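PDB 1Q9J: Phthiocerol/phthiodiolone dimycocerosyl transferase from Mycobacterium tuberculosis, which is an acyltransferase that probably diesterifies phthiocerol, phthiodiolone and phenolphthiocerol with mycocerosic acids taken directly from mycocerosic acid synthase. Local coordinates for residues W250-T255 with P399-E404; L216-Q221 with A405-L410; F43-E48 with F140-D145; D145-G150 with R354-L359. All blocks are in the same frame, centred on the assembly; numbering follows the deposited sequence.

How the interactions relate
Interactions 1 and 2 both use helix 399-412 and touch each other, because L216 CD1 of interaction 2 reaches the backbone of L403 and E404. Interactions 3 and 4 both use helix 129-148 and share D145. The centres of interactions 1 and 2 lie about 35 to 45 Å from those of 3 and 4. Interaction 3 is the buried one, with an arginine chain lying against a helix backbone. The other three are partly buried. Interaction 1 is purely aliphatic, although one partner is a lysine. Interaction 2 places an arginine among leucines. Interaction 4, furthest from the chain's centre, is the one of the four with a salt bridge across it.

Interaction 1: residues W250-T255 with P399-E404; sequences WQLRNT and PGKSLE
No flat group takes part where L252 meets K401 and S402; saturated carbons make the contact. The L252 CG lies anti to the carbonyl carbon (chi1 -68°), and both methyl groups extend toward helix 399-412. CD2 touches the lysine chain near its end, with L252 CD2 to K401 CE at 3.8 Å. CD1 faces the helix backbone, with L252 CD1 to S402 CA at 4.1 Å. It also comes near the root of the lysine chain, with L252 CD1 to K401 CG at 4.2 Å. The same methyl reaches the far part of that chain, with L252 CD1 to K401 CE also at 4.2 Å. K401 is fully extended, and its methylenes cross the leucine obliquely. The S402 hydroxyl is engaged elsewhere, in a hydrogen bond with Y379 OH. The leucine comes from the end of helix 237-253. Just beyond, N254 takes a positive phi and the chain leaves the helix. Around the contact, W250 and R253 rest on I260 of strand 260-267, while S402 and L403 rest on strand 387-393. Both strands belong to the six-stranded sheet. The contact is small and joins the C-terminal end of one helix to the first turns of the other. Its chemistry is van der Waals contact alone: K401 contributes its aliphatic chain, and no polar bond crosses between the two segments.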
loop_
_atom_site.group_PDB
_atom_site.type_symbol
_atom_site.label_atom_id
_atom_site.label_comp_id
_atom_site.label_asym_id
_atom_site.label_seq_id
_atom_site.Cartn_x
_atom_site.Cartn_y
_atom_site.Cartn_z
ATOM N N TRP A 250 -5.579 -21.594 -7.304
ATOM C CA TRP A 250 -5.497 -22.802 -8.117
ATOM C C TRP A 250 -6.859 -23.489 -8.241
ATOM O O TRP A 250 -7.249 -23.911 -9.331
ATOM C CB TRP A 250 -4.471 -23.765 -7.521
ATOM C CG TRP A 250 -4.184 -24.937 -8.404
ATOM C CD1 TRP A 250 -3.637 -24.911 -9.658
ATOM C CD2 TRP A 250 -4.423 -26.314 -8.099
ATOM N NE1 TRP A 250 -3.531 -26.191 -10.156
ATOM C CE2 TRP A 250 -4.020 -27.069 -9.224
ATOM C CE3 TRP A 250 -4.976 -26.979 -6.997
ATOM C CZ2 TRP A 250 -4.105 -28.458 -9.261
ATOM C CZ3 TRP A 250 -5.067 -28.360 -7.031
ATOM C CH2 TRP A 250 -4.646 -29.087 -8.167
ATOM N N GLN A 251 -7.570 -23.590 -7.116
ATOM C CA GLN A 251 -8.896 -24.209 -7.058
ATOM C C GLN A 251 -9.921 -23.541 -7.972
ATOM O O GLN A 251 -10.923 -24.154 -8.338
ATOM C CB GLN A 251 -9.431 -24.172 -5.623
ATOM C CG GLN A 251 -8.759 -25.145 -4.687
ATOM C CD GLN A 251 -9.357 -26.531 -4.771
ATOM O OE1 GLN A 251 -10.474 -26.762 -4.314
ATOM N NE2 GLN A 251 -8.622 -27.459 -5.368
ATOM N N LEU A 252 -9.674 -22.287 -8.332
ATOM C CA LEU A 252 -10.598 -21.558 -9.187
ATOM C C LEU A 252 -10.042 -21.286 -10.576
ATOM O O LEU A 252 -10.775 -20.856 -11.459
ATOM C CB LEU A 252 -11.007 -20.238 -8.522
ATOM C CG LEU A 252 -11.876 -20.339 -7.261
ATOM C CD1 LEU A 252 -12.117 -18.947 -6.693
ATOM C CD2 LEU A 252 -13.204 -21.014 -7.596
ATOM N N ARG A 253 -8.754 -21.539 -10.778
ATOM C CA ARG A 253 -8.143 -21.309 -12.085
ATOM C C ARG A 253 -8.600 -22.337 -13.114
ATOM O O ARG A 253 -8.366 -22.176 -14.313
ATOM C CB ARG A 253 -6.613 -21.320 -11.962
ATOM C CG ARG A 253 -6.033 -19.946 -11.642
ATOM C CD ARG A 253 -4.656 -20.001 -10.991
ATOM N NE ARG A 253 -4.326 -18.706 -10.391
ATOM C CZ ARG A 253 -3.566 -17.780 -10.968
ATOM N NH1 ARG A 253 -3.032 -17.998 -12.162
ATOM N NH2 ARG A 253 -3.362 -16.625 -10.359
ATOM N N ASN A 254 -9.272 -23.380 -12.635
ATOM C CA ASN A 254 -9.771 -24.460 -13.491
ATOM C C ASN A 254 -8.680 -24.961 -14.441
ATOM O O ASN A 254 -8.973 -25.462 -15.528
ATOM C CB ASN A 254 -11.001 -24.004 -14.301
ATOM C CG ASN A 254 -12.198 -23.644 -13.415
ATOM O OD1 ASN A 254 -12.554 -24.384 -12.492
ATOM N ND2 ASN A 254 -12.833 -22.510 -13.710
ATOM N N THR A 255 -7.427 -24.818 -14.017
ATOM C CA THR A 255 -6.278 -25.259 -14.805
ATOM C C THR A 255 -5.263 -25.899 -13.865
ATOM O O THR A 255 -4.598 -25.208 -13.096
ATOM C CB THR A 255 -5.591 -24.088 -15.527
ATOM O OG1 THR A 255 -6.580 -23.276 -16.170
ATOM C CG2 THR A 255 -4.624 -24.615 -16.578
ATOM N N PRO A 399 -15.896 -10.403 -7.266
ATOM C CA PRO A 399 -14.884 -9.893 -6.331
ATOM C C PRO A 399 -14.769 -10.655 -5.012
ATOM O O PRO A 399 -13.667 -10.994 -4.574
ATOM C CB PRO A 399 -15.312 -8.442 -6.128
ATOM C CG PRO A 399 -15.911 -8.087 -7.451
ATOM C CD PRO A 399 -16.759 -9.306 -7.737
ATOM N N GLY A 400 -15.912 -10.913 -4.384
ATOM C CA GLY A 400 -15.924 -11.625 -3.119
ATOM C C GLY A 400 -15.915 -13.134 -3.270
ATOM O O GLY A 400 -16.122 -13.863 -2.296
ATOM N N LYS A 401 -15.674 -13.606 -4.490
ATOM C CA LYS A 401 -15.636 -15.041 -4.765
ATOM C C LYS A 401 -14.439 -15.681 -4.070
ATOM O O LYS A 401 -14.591 -16.438 -3.110
ATOM C CB LYS A 401 -15.553 -15.292 -6.276
ATOM C CG LYS A 401 -15.648 -16.758 -6.669
ATOM C CD LYS A 401 -15.714 -16.910 -8.177
ATOM C CE LYS A 401 -15.808 -18.367 -8.597
ATOM N NZ LYS A 401 -15.853 -18.489 -10.085
ATOM N N SER A 402 -13.252 -15.364 -4.569
ATOM C CA SER A 402 -12.008 -15.876 -4.017
ATOM C C SER A 402 -11.821 -15.472 -2.557
ATOM O O SER A 402 -11.336 -16.256 -1.748
ATOM C CB SER A 402 -10.846 -15.339 -4.840
ATOM O OG SER A 402 -11.005 -13.940 -5.023
ATOM N N LEU A 403 -12.208 -14.243 -2.231
ATOM C CA LEU A 403 -12.068 -13.731 -0.871
ATOM C C LEU A 403 -12.842 -14.567 0.130
ATOM O O LEU A 403 -12.448 -14.690 1.288
ATOM C CB LEU A 403 -12.561 -12.287 -0.787
ATOM C CG LEU A 403 -11.700 -11.357 0.054
ATOM C CD1 LEU A 403 -10.464 -11.004 -0.749
ATOM C CD2 LEU A 403 -12.468 -10.104 0.421
ATOM N N GLU A 404 -13.961 -15.127 -0.306
ATOM C CA GLU A 404 -14.763 -15.953 0.583
ATOM C C GLU A 404 -14.144 -17.348 0.672
ATOM O O GLU A 404 -14.097 -17.944 1.746
ATOM C CB GLU A 404 -16.205 -16.036 0.082
ATOM C CG GLU A 404 -17.142 -16.671 1.092
ATOM C CD GLU A 404 -17.097 -15.971 2.435
ATOM O OE1 GLU A 404 -17.493 -14.783 2.501
ATOM O OE2 GLU A 404 -16.660 -16.606 3.425
#

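Interaction 2: residues L216-Q221 with A405-L410; sequences LWLSKQ and AIRSLL
L216 and L218 lie where edge strand 213-216 of the six-stranded sheet runs out toward helix 220-230, and R407 meets both of them from helix 399-412. L216 ends the strand and is tied by backbone hydrogen bonds to I390 of the neighbouring strand 387-393. Its side chain runs alongside the start of the arginine chain, in the opposite direction. Between these two side chains the nearest atoms are L216 CD1 and R407 CG, at 3.5 Å, and L216 CB lies 3.9 Å from the same R407 CG. The arginine is bent twice, at chi2 (-71°) and chi3 (59°). These bends fold the chain back, so that the guanidinium group comes up against L218. One methyl of that leucine, CD2, sits over the centre of one guanidinium face. The modelled separations here are very short for this resolution and say little about how tight the packing is. The W217 O atom lies 3.3 Å from R407 NH1, approaching the group obliquely. W217 sets off from its backbone away from the helix, and its side chain touches I389 of strand 387-393. R407 also touches I390, and L218 reaches C411 further along the same helix. Next in the chain, S219 is the N-cap residue of helix 220-230. The contact therefore brings a buried arginine among aliphatic groups. Its methylenes pack on L216 and the flat charged end has the L218 CD2 methyl over one face, while a backbone carbonyl is the nearby polar atom of segment 216-221.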
loop_
_atom_site.group_PDB
_atom_site.type_symbol
_atom_site.label_atom_id
_atom_site.label_comp_id
_atom_site.label_asym_id
_atom_site.label_seq_id
_atom_site.Cartn_x
_atom_site.Cartn_y
_atom_site.Cartn_z
ATOM N N LEU A 216 -13.494 -8.633 3.577
ATOM C CA LEU A 216 -14.075 -9.620 4.499
ATOM C C LEU A 216 -13.316 -9.603 5.808
ATOM O O LEU A 216 -12.095 -9.519 5.804
ATOM C CB LEU A 216 -13.979 -11.024 3.915
ATOM C CG LEU A 216 -14.792 -11.239 2.649
ATOM C CD1 LEU A 216 -14.595 -12.662 2.133
ATOM C CD2 LEU A 216 -16.254 -10.972 2.964
ATOM N N TRP A 217 -14.035 -9.694 6.921
ATOM C CA TRP A 217 -13.398 -9.693 8.231
ATOM C C TRP A 217 -13.309 -11.078 8.875
ATOM O O TRP A 217 -13.625 -12.105 8.266
ATOM C CB TRP A 217 -14.140 -8.761 9.191
ATOM C CG TRP A 217 -13.950 -7.315 8.931
ATOM C CD1 TRP A 217 -14.295 -6.638 7.805
ATOM C CD2 TRP A 217 -13.392 -6.350 9.831
ATOM N NE1 TRP A 217 -13.986 -5.310 7.942
ATOM C CE2 TRP A 217 -13.427 -5.103 9.180
ATOM C CE3 TRP A 217 -12.859 -6.420 11.127
ATOM C CZ2 TRP A 217 -12.951 -3.918 9.784
ATOM C CZ3 TRP A 217 -12.385 -5.241 11.730
ATOM C CH2 TRP A 217 -12.435 -4.012 11.054
ATOM N N LEU A 218 -12.856 -11.073 10.125
ATOM C CA LEU A 218 -12.700 -12.271 10.935
ATOM C C LEU A 218 -12.958 -11.913 12.381
ATOM O O LEU A 218 -12.525 -10.862 12.860
ATOM C CB LEU A 218 -11.292 -12.837 10.794
ATOM C CG LEU A 218 -11.155 -13.869 9.682
ATOM C CD1 LEU A 218 -9.716 -14.334 9.559
ATOM C CD2 LEU A 218 -12.069 -15.033 10.012
ATOM N N SER A 219 -13.671 -12.794 13.073
ATOM C CA SER A 219 -14.000 -12.579 14.475
ATOM C C SER A 219 -12.740 -12.548 15.316
ATOM O O SER A 219 -11.772 -13.251 15.020
ATOM C CB SER A 219 -14.915 -13.696 14.981
ATOM O OG SER A 219 -14.340 -14.970 14.737
ATOM N N LYS A 220 -12.757 -11.728 16.362
ATOM C CA LYS A 220 -11.619 -11.620 17.266
ATOM C C LYS A 220 -11.119 -13.024 17.581
ATOM O O LYS A 220 -9.923 -13.243 17.758
ATOM C CB LYS A 220 -12.035 -10.918 18.561
ATOM C CG LYS A 220 -12.376 -9.444 18.390
ATOM C CD LYS A 220 -13.343 -8.974 19.469
ATOM C CE LYS A 220 -14.726 -9.611 19.277
ATOM N NZ LYS A 220 -15.717 -9.202 20.320
ATOM N N GLN A 221 -12.040 -13.981 17.637
ATOM C CA GLN A 221 -11.662 -15.353 17.923
ATOM C C GLN A 221 -11.018 -16.035 16.726
ATOM O O GLN A 221 -9.878 -16.476 16.815
ATOM C CB GLN A 221 -12.865 -16.170 18.391
ATOM C CG GLN A 221 -12.951 -16.338 19.904
ATOM C CD GLN A 221 -11.603 -16.675 20.539
ATOM O OE1 GLN A 221 -10.825 -15.780 20.881
ATOM N NE2 GLN A 221 -11.317 -17.969 20.679
ATOM N N ALA A 405 -13.669 -17.857 -0.464
ATOM C CA ALA A 405 -13.022 -19.169 -0.518
ATOM C C ALA A 405 -11.846 -19.144 0.446
ATOM O O ALA A 405 -11.627 -20.079 1.215
ATOM C CB ALA A 405 -12.528 -19.454 -1.931
ATOM N N ILE A 406 -11.099 -18.048 0.380
ATOM C CA ILE A 406 -9.943 -17.815 1.224
ATOM C C ILE A 406 -10.425 -17.603 2.653
ATOM O O ILE A 406 -9.779 -18.024 3.614
ATOM C CB ILE A 406 -9.194 -16.557 0.750
ATOM C CG1 ILE A 406 -8.704 -16.769 -0.685
ATOM C CG2 ILE A 406 -8.045 -16.234 1.688
ATOM C CD1 ILE A 406 -8.095 -15.548 -1.313
ATOM N N ARG A 407 -11.578 -16.956 2.774
ATOM C CA ARG A 407 -12.191 -16.657 4.067
ATOM C C ARG A 407 -12.389 -17.915 4.904
ATOM O O ARG A 407 -11.808 -18.056 5.980
ATOM C CB ARG A 407 -13.550 -15.977 3.845
ATOM C CG ARG A 407 -13.874 -14.805 4.780
ATOM C CD ARG A 407 -14.166 -15.231 6.213
ATOM N NE ARG A 407 -13.044 -15.950 6.807
ATOM C CZ ARG A 407 -11.833 -15.433 7.004
ATOM N NH1 ARG A 407 -11.576 -14.179 6.659
ATOM N NH2 ARG A 407 -10.871 -16.175 7.543
ATOM N N SER A 408 -13.213 -18.830 4.404
ATOM C CA SER A 408 -13.502 -20.060 5.129
ATOM C C SER A 408 -12.254 -20.931 5.302
ATOM O O SER A 408 -12.148 -21.691 6.265
ATOM C CB SER A 408 -14.608 -20.842 4.409
ATOM O OG SER A 408 -15.436 -21.547 5.331
ATOM N N LEU A 409 -11.305 -20.802 4.379
ATOM C CA LEU A 409 -10.078 -21.589 4.439
ATOM C C LEU A 409 -9.188 -21.191 5.613
ATOM O O LEU A 409 -8.469 -22.027 6.158
ATOM C CB LEU A 409 -9.301 -21.465 3.129
ATOM C CG LEU A 409 -8.113 -22.403 2.925
ATOM C CD1 LEU A 409 -8.522 -23.831 3.199
ATOM C CD2 LEU A 409 -7.605 -22.258 1.496
ATOM N N LEU A 410 -9.235 -19.923 6.008
ATOM C CA LEU A 410 -8.426 -19.463 7.132
ATOM C C LEU A 410 -9.081 -19.809 8.464
ATOM O O LEU A 410 -8.497 -19.598 9.533
ATOM C CB LEU A 410 -8.194 -17.947 7.050
ATOM C CG LEU A 410 -7.240 -17.414 5.976
ATOM C CD1 LEU A 410 -7.183 -15.901 6.066
ATOM C CD2 LEU A 410 -5.850 -18.007 6.170
#

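Interaction 3: residues F43-E48 with F140-D145; sequences FDALLE and FSRYTD
R142 lies across A45 and L46 of the facing helix, and its long side chain carries the contact. The chain leaves helix 129-148 toward helix 36-49 and then bends at chi3 (87°). The bend swings the guanidinium group along the partner helix instead of straight into it. The A45 methyl meets the arginine at the bend, with A45 CB to R142 NE at 3.6 Å and A45 CB to R142 CD at 4.0 Å. R142 CD also rests near the backbone, 3.9 Å from L46 N. The A45 O atom lies over one guanidinium face, 4.2 Å above the plane and offset toward the rim. The polar end is held elsewhere: NH1 forms a salt bridge with E138, and weak hydrogen bonds run from NE to P152 O and from NH2 to P154 O. Within its own helix, T144 OG1 donates to F140 O at 3.0 Å. The same oxygen also accepts a hydrogen bond from T144 N, from the opposite face of its plane. F43 and L47 of helix 36-49 turn to strand 105-110. This is helix-helix packing beside the mixed five-stranded sheet, in a protein built of two related domains and consistent with the CoA-dependent acyltransferase fold.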
loop_
_atom_site.group_PDB
_atom_site.type_symbol
_atom_site.label_atom_id
_atom_site.label_comp_id
_atom_site.label_asym_id
_atom_site.label_seq_id
_atom_site.Cartn_x
_atom_site.Cartn_y
_atom_site.Cartn_z
ATOM N N PHE A 43 -2.982 19.713 9.357
ATOM C CA PHE A 43 -2.772 19.464 7.942
ATOM C C PHE A 43 -1.779 20.498 7.385
ATOM O O PHE A 43 -0.854 20.146 6.650
ATOM C CB PHE A 43 -4.106 19.530 7.187
ATOM C CG PHE A 43 -3.982 19.232 5.721
ATOM C CD1 PHE A 43 -3.456 18.026 5.278
ATOM C CD2 PHE A 43 -4.382 20.162 4.776
ATOM C CE1 PHE A 43 -3.333 17.750 3.910
ATOM C CE2 PHE A 43 -4.260 19.894 3.409
ATOM C CZ PHE A 43 -3.737 18.687 2.979
ATOM N N ASP A 44 -1.952 21.770 7.747
ATOM C CA ASP A 44 -1.038 22.819 7.274
ATOM C C ASP A 44 0.378 22.598 7.811
ATOM O O ASP A 44 1.362 22.816 7.093
ATOM C CB ASP A 44 -1.512 24.220 7.702
ATOM C CG ASP A 44 -2.747 24.688 6.938
ATOM O OD1 ASP A 44 -2.790 24.547 5.693
ATOM O OD2 ASP A 44 -3.663 25.229 7.580
ATOM N N ALA A 45 0.476 22.187 9.078
ATOM C CA ALA A 45 1.775 21.938 9.731
ATOM C C ALA A 45 2.479 20.766 9.041
ATOM O O ALA A 45 3.680 20.817 8.769
ATOM C CB ALA A 45 1.568 21.625 11.217
ATOM N N LEU A 46 1.705 19.721 8.763
ATOM C CA LEU A 46 2.210 18.546 8.084
ATOM C C LEU A 46 2.795 18.980 6.740
ATOM O O LEU A 46 3.952 18.692 6.429
ATOM C CB LEU A 46 1.074 17.554 7.854
ATOM C CG LEU A 46 1.406 16.243 7.130
ATOM C CD1 LEU A 46 1.639 15.134 8.163
ATOM C CD2 LEU A 46 0.252 15.867 6.207
ATOM N N LEU A 47 1.998 19.684 5.943
ATOM C CA LEU A 47 2.468 20.141 4.647
ATOM C C LEU A 47 3.755 20.931 4.720
ATOM O O LEU A 47 4.553 20.896 3.792
ATOM C CB LEU A 47 1.413 20.993 3.959
ATOM C CG LEU A 47 0.735 20.250 2.808
ATOM C CD1 LEU A 47 -0.405 21.089 2.272
ATOM C CD2 LEU A 47 1.753 19.950 1.718
ATOM N N GLU A 48 3.969 21.650 5.810
ATOM C CA GLU A 48 5.191 22.417 5.907
ATOM C C GLU A 48 6.368 21.518 6.204
ATOM O O GLU A 48 7.514 21.892 5.973
ATOM C CB GLU A 48 5.056 23.478 6.978
ATOM C CG GLU A 48 4.202 24.635 6.537
ATOM C CD GLU A 48 3.904 25.576 7.671
ATOM O OE1 GLU A 48 3.167 25.170 8.595
ATOM O OE2 GLU A 48 4.416 26.713 7.647
ATOM N N PHE A 140 -2.539 12.835 12.513
ATOM C CA PHE A 140 -3.260 12.639 13.761
ATOM C C PHE A 140 -2.402 12.992 14.983
ATOM O O PHE A 140 -2.927 13.377 16.035
ATOM C CB PHE A 140 -3.716 11.200 13.913
ATOM C CG PHE A 140 -4.934 10.837 13.111
ATOM C CD1 PHE A 140 -4.826 10.514 11.763
ATOM C CD2 PHE A 140 -6.168 10.676 13.739
ATOM C CE1 PHE A 140 -5.934 10.009 11.041
ATOM C CE2 PHE A 140 -7.289 10.174 13.032
ATOM C CZ PHE A 140 -7.166 9.837 11.687
ATOM N N SER A 141 -1.087 12.849 14.865
ATOM C CA SER A 141 -0.225 13.182 15.980
ATOM C C SER A 141 -0.277 14.690 16.185
ATOM O O SER A 141 -0.243 15.172 17.305
ATOM C CB SER A 141 1.216 12.739 15.701
ATOM O OG SER A 141 2.137 13.390 16.587
ATOM N N ARG A 142 -0.382 15.429 15.091
ATOM C CA ARG A 142 -0.429 16.880 15.176
ATOM C C ARG A 142 -1.816 17.365 15.563
ATOM O O ARG A 142 -1.959 18.395 16.217
ATOM C CB ARG A 142 -0.020 17.503 13.846
ATOM C CG ARG A 142 1.201 16.842 13.229
ATOM C CD ARG A 142 1.825 17.702 12.150
ATOM N NE ARG A 142 2.767 18.632 12.733
ATOM C CZ ARG A 142 4.063 18.653 12.450
ATOM N NH1 ARG A 142 4.570 17.793 11.577
ATOM N NH2 ARG A 142 4.856 19.526 13.063
ATOM N N TYR A 143 -2.844 16.636 15.152
ATOM C CA TYR A 143 -4.198 17.024 15.505
ATOM C C TYR A 143 -4.336 16.940 17.019
ATOM O O TYR A 143 -4.808 17.874 17.656
ATOM C CB TYR A 143 -5.204 16.097 14.839
ATOM C CG TYR A 143 -6.618 16.362 15.284
ATOM C CD1 TYR A 143 -7.282 17.533 14.922
ATOM C CD2 TYR A 143 -7.291 15.446 16.083
ATOM C CE1 TYR A 143 -8.591 17.776 15.345
ATOM C CE2 TYR A 143 -8.592 15.676 16.510
ATOM C CZ TYR A 143 -9.236 16.840 16.136
ATOM O OH TYR A 143 -10.531 17.045 16.538
ATOM N N THR A 144 -3.925 15.809 17.584
ATOM C CA THR A 144 -3.976 15.614 19.028
ATOM C C THR A 144 -3.209 16.747 19.731
ATOM O O THR A 144 -3.654 17.263 20.752
ATOM C CB THR A 144 -3.374 14.242 19.423
ATOM O OG1 THR A 144 -4.134 13.196 18.811
ATOM C CG2 THR A 144 -3.403 14.050 20.928
ATOM N N ASP A 145 -2.066 17.142 19.180
ATOM C CA ASP A 145 -1.293 18.225 19.770
ATOM C C ASP A 145 -1.954 19.557 19.466
ATOM O O ASP A 145 -1.674 20.560 20.116
ATOM C CB ASP A 145 0.138 18.253 19.219
ATOM C CG ASP A 145 0.963 17.061 19.660
ATOM O OD1 ASP A 145 0.902 16.700 20.858
ATOM O OD2 ASP A 145 1.686 16.500 18.808
#

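Interaction 4: residues D145-G150 with R354-L359; sequences DAVTTG and RTPPGL
D145 and R354 are brought together by their torsions. In each, CG is anti to the carbonyl carbon, and the arginine then bends at chi3 (52°), which turns its guanidinium group to the carboxylate. The result is a salt bridge with two hydrogen bonds. R354 NH2 donates to D145 OD1 at 2.9 Å. This oxygen lies at the edge of the guanidinium group, close to its plane, but is itself met from above the carboxylate plane. The second bond, from R354 NH1 to D145 OD2, is 3.2 Å long and weak. The two flat groups are turned 71° against each other, so the pair is not a coplanar bidentate one. A second, apolar patch lies two residues further along the helix, at V147. V147 sets CG1 anti to its backbone N (chi1 167°) and presents it to the proline ring, with V147 CG1 to P356 CB at 4.0 Å; the two side chains cross at about a right angle. P356 also starts a type II beta turn that ends at L359, closed by L359 N to P356 O at 3.3 Å. G358 takes the positive phi within it. The loop leads into strand 360-368, an edge strand of the five-stranded sheet, coming from the direction of strand 342-345 in the six-stranded one. It passes the end of helix 129-148, where R354 and P356 also touch T144, while V147 leans on A38 of helix 36-49.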
loop_
_atom_site.group_PDB
_atom_site.type_symbol
_atom_site.label_atom_id
_atom_site.label_comp_id
_atom_site.label_asym_id
_atom_site.label_seq_id
_atom_site.Cartn_x
_atom_site.Cartn_y
_atom_site.Cartn_z
ATOM N N ASP A 145 -2.066 17.142 19.180
ATOM C CA ASP A 145 -1.293 18.225 19.770
ATOM C C ASP A 145 -1.954 19.557 19.466
ATOM O O ASP A 145 -1.674 20.560 20.116
ATOM C CB ASP A 145 0.138 18.253 19.219
ATOM C CG ASP A 145 0.963 17.061 19.660
ATOM O OD1 ASP A 145 0.902 16.700 20.858
ATOM O OD2 ASP A 145 1.686 16.500 18.808
ATOM N N ALA A 146 -2.823 19.570 18.463
ATOM C CA ALA A 146 -3.517 20.793 18.066
ATOM C C ALA A 146 -4.747 21.043 18.934
ATOM O O ALA A 146 -5.097 22.188 19.209
ATOM C CB ALA A 146 -3.925 20.699 16.602
ATOM N N VAL A 147 -5.399 19.960 19.354
ATOM C CA VAL A 147 -6.585 20.043 20.200
ATOM C C VAL A 147 -6.146 20.104 21.661
ATOM O O VAL A 147 -6.667 20.897 22.440
ATOM C CB VAL A 147 -7.512 18.811 19.985
ATOM C CG1 VAL A 147 -8.574 18.741 21.078
ATOM C CG2 VAL A 147 -8.179 18.892 18.615
ATOM N N THR A 148 -5.186 19.260 22.025
ATOM C CA THR A 148 -4.673 19.231 23.385
ATOM C C THR A 148 -4.001 20.553 23.713
ATOM O O THR A 148 -4.226 21.142 24.768
ATOM C CB THR A 148 -3.660 18.101 23.562
ATOM O OG1 THR A 148 -4.342 16.849 23.478
ATOM C CG2 THR A 148 -2.969 18.206 24.899
ATOM N N THR A 149 -3.176 21.020 22.790
ATOM C CA THR A 149 -2.470 22.274 22.965
ATOM C C THR A 149 -2.913 23.180 21.830
ATOM O O THR A 149 -3.608 22.740 20.915
ATOM C CB THR A 149 -0.964 22.058 22.867
ATOM O OG1 THR A 149 -0.602 20.930 23.675
ATOM C CG2 THR A 149 -0.221 23.292 23.340
ATOM N N GLY A 150 -2.522 24.445 21.882
ATOM C CA GLY A 150 -2.904 25.348 20.815
ATOM C C GLY A 150 -1.940 25.222 19.651
ATOM O O GLY A 150 -2.131 25.835 18.599
ATOM N N ARG A 354 -2.621 8.293 17.695
ATOM C CA ARG A 354 -3.125 9.299 18.620
ATOM C C ARG A 354 -4.437 9.981 18.226
ATOM O O ARG A 354 -4.631 10.375 17.076
ATOM C CB ARG A 354 -2.062 10.373 18.831
ATOM C CG ARG A 354 -0.723 9.844 19.297
ATOM C CD ARG A 354 0.254 10.988 19.474
ATOM N NE ARG A 354 -0.313 12.039 20.311
ATOM C CZ ARG A 354 0.247 13.227 20.507
ATOM N NH1 ARG A 354 1.400 13.525 19.924
ATOM N NH2 ARG A 354 -0.350 14.122 21.283
ATOM N N THR A 355 -5.327 10.117 19.206
ATOM C CA THR A 355 -6.624 10.766 19.038
ATOM C C THR A 355 -6.961 11.352 20.394
ATOM O O THR A 355 -7.050 10.619 21.377
ATOM C CB THR A 355 -7.739 9.777 18.681
ATOM O OG1 THR A 355 -7.757 8.718 19.644
ATOM C CG2 THR A 355 -7.531 9.207 17.284
ATOM N N PRO A 356 -7.162 12.676 20.463
ATOM C CA PRO A 356 -7.490 13.363 21.714
ATOM C C PRO A 356 -8.728 12.773 22.388
ATOM O O PRO A 356 -9.467 11.993 21.784
ATOM C CB PRO A 356 -7.698 14.802 21.267
ATOM C CG PRO A 356 -8.287 14.633 19.918
ATOM C CD PRO A 356 -7.402 13.563 19.314
ATOM N N PRO A 357 -8.967 13.138 23.658
ATOM C CA PRO A 357 -10.123 12.639 24.413
ATOM C C PRO A 357 -11.466 13.061 23.808
ATOM O O PRO A 357 -11.721 14.244 23.567
ATOM C CB PRO A 357 -9.892 13.214 25.811
ATOM C CG PRO A 357 -9.173 14.502 25.525
ATOM C CD PRO A 357 -8.188 14.100 24.461
ATOM N N GLY A 358 -12.317 12.075 23.558
ATOM C CA GLY A 358 -13.613 12.346 22.973
ATOM C C GLY A 358 -13.719 11.858 21.538
ATOM O O GLY A 358 -14.818 11.667 21.003
ATOM N N LEU A 359 -12.576 11.655 20.898
ATOM C CA LEU A 359 -12.583 11.176 19.522
ATOM C C LEU A 359 -12.032 9.765 19.527
ATOM O O LEU A 359 -11.181 9.432 20.339
ATOM C CB LEU A 359 -11.717 12.069 18.631
ATOM C CG LEU A 359 -12.296 12.499 17.280
ATOM C CD1 LEU A 359 -11.243 13.331 16.584
ATOM C CD2 LEU A 359 -12.690 11.299 16.425
#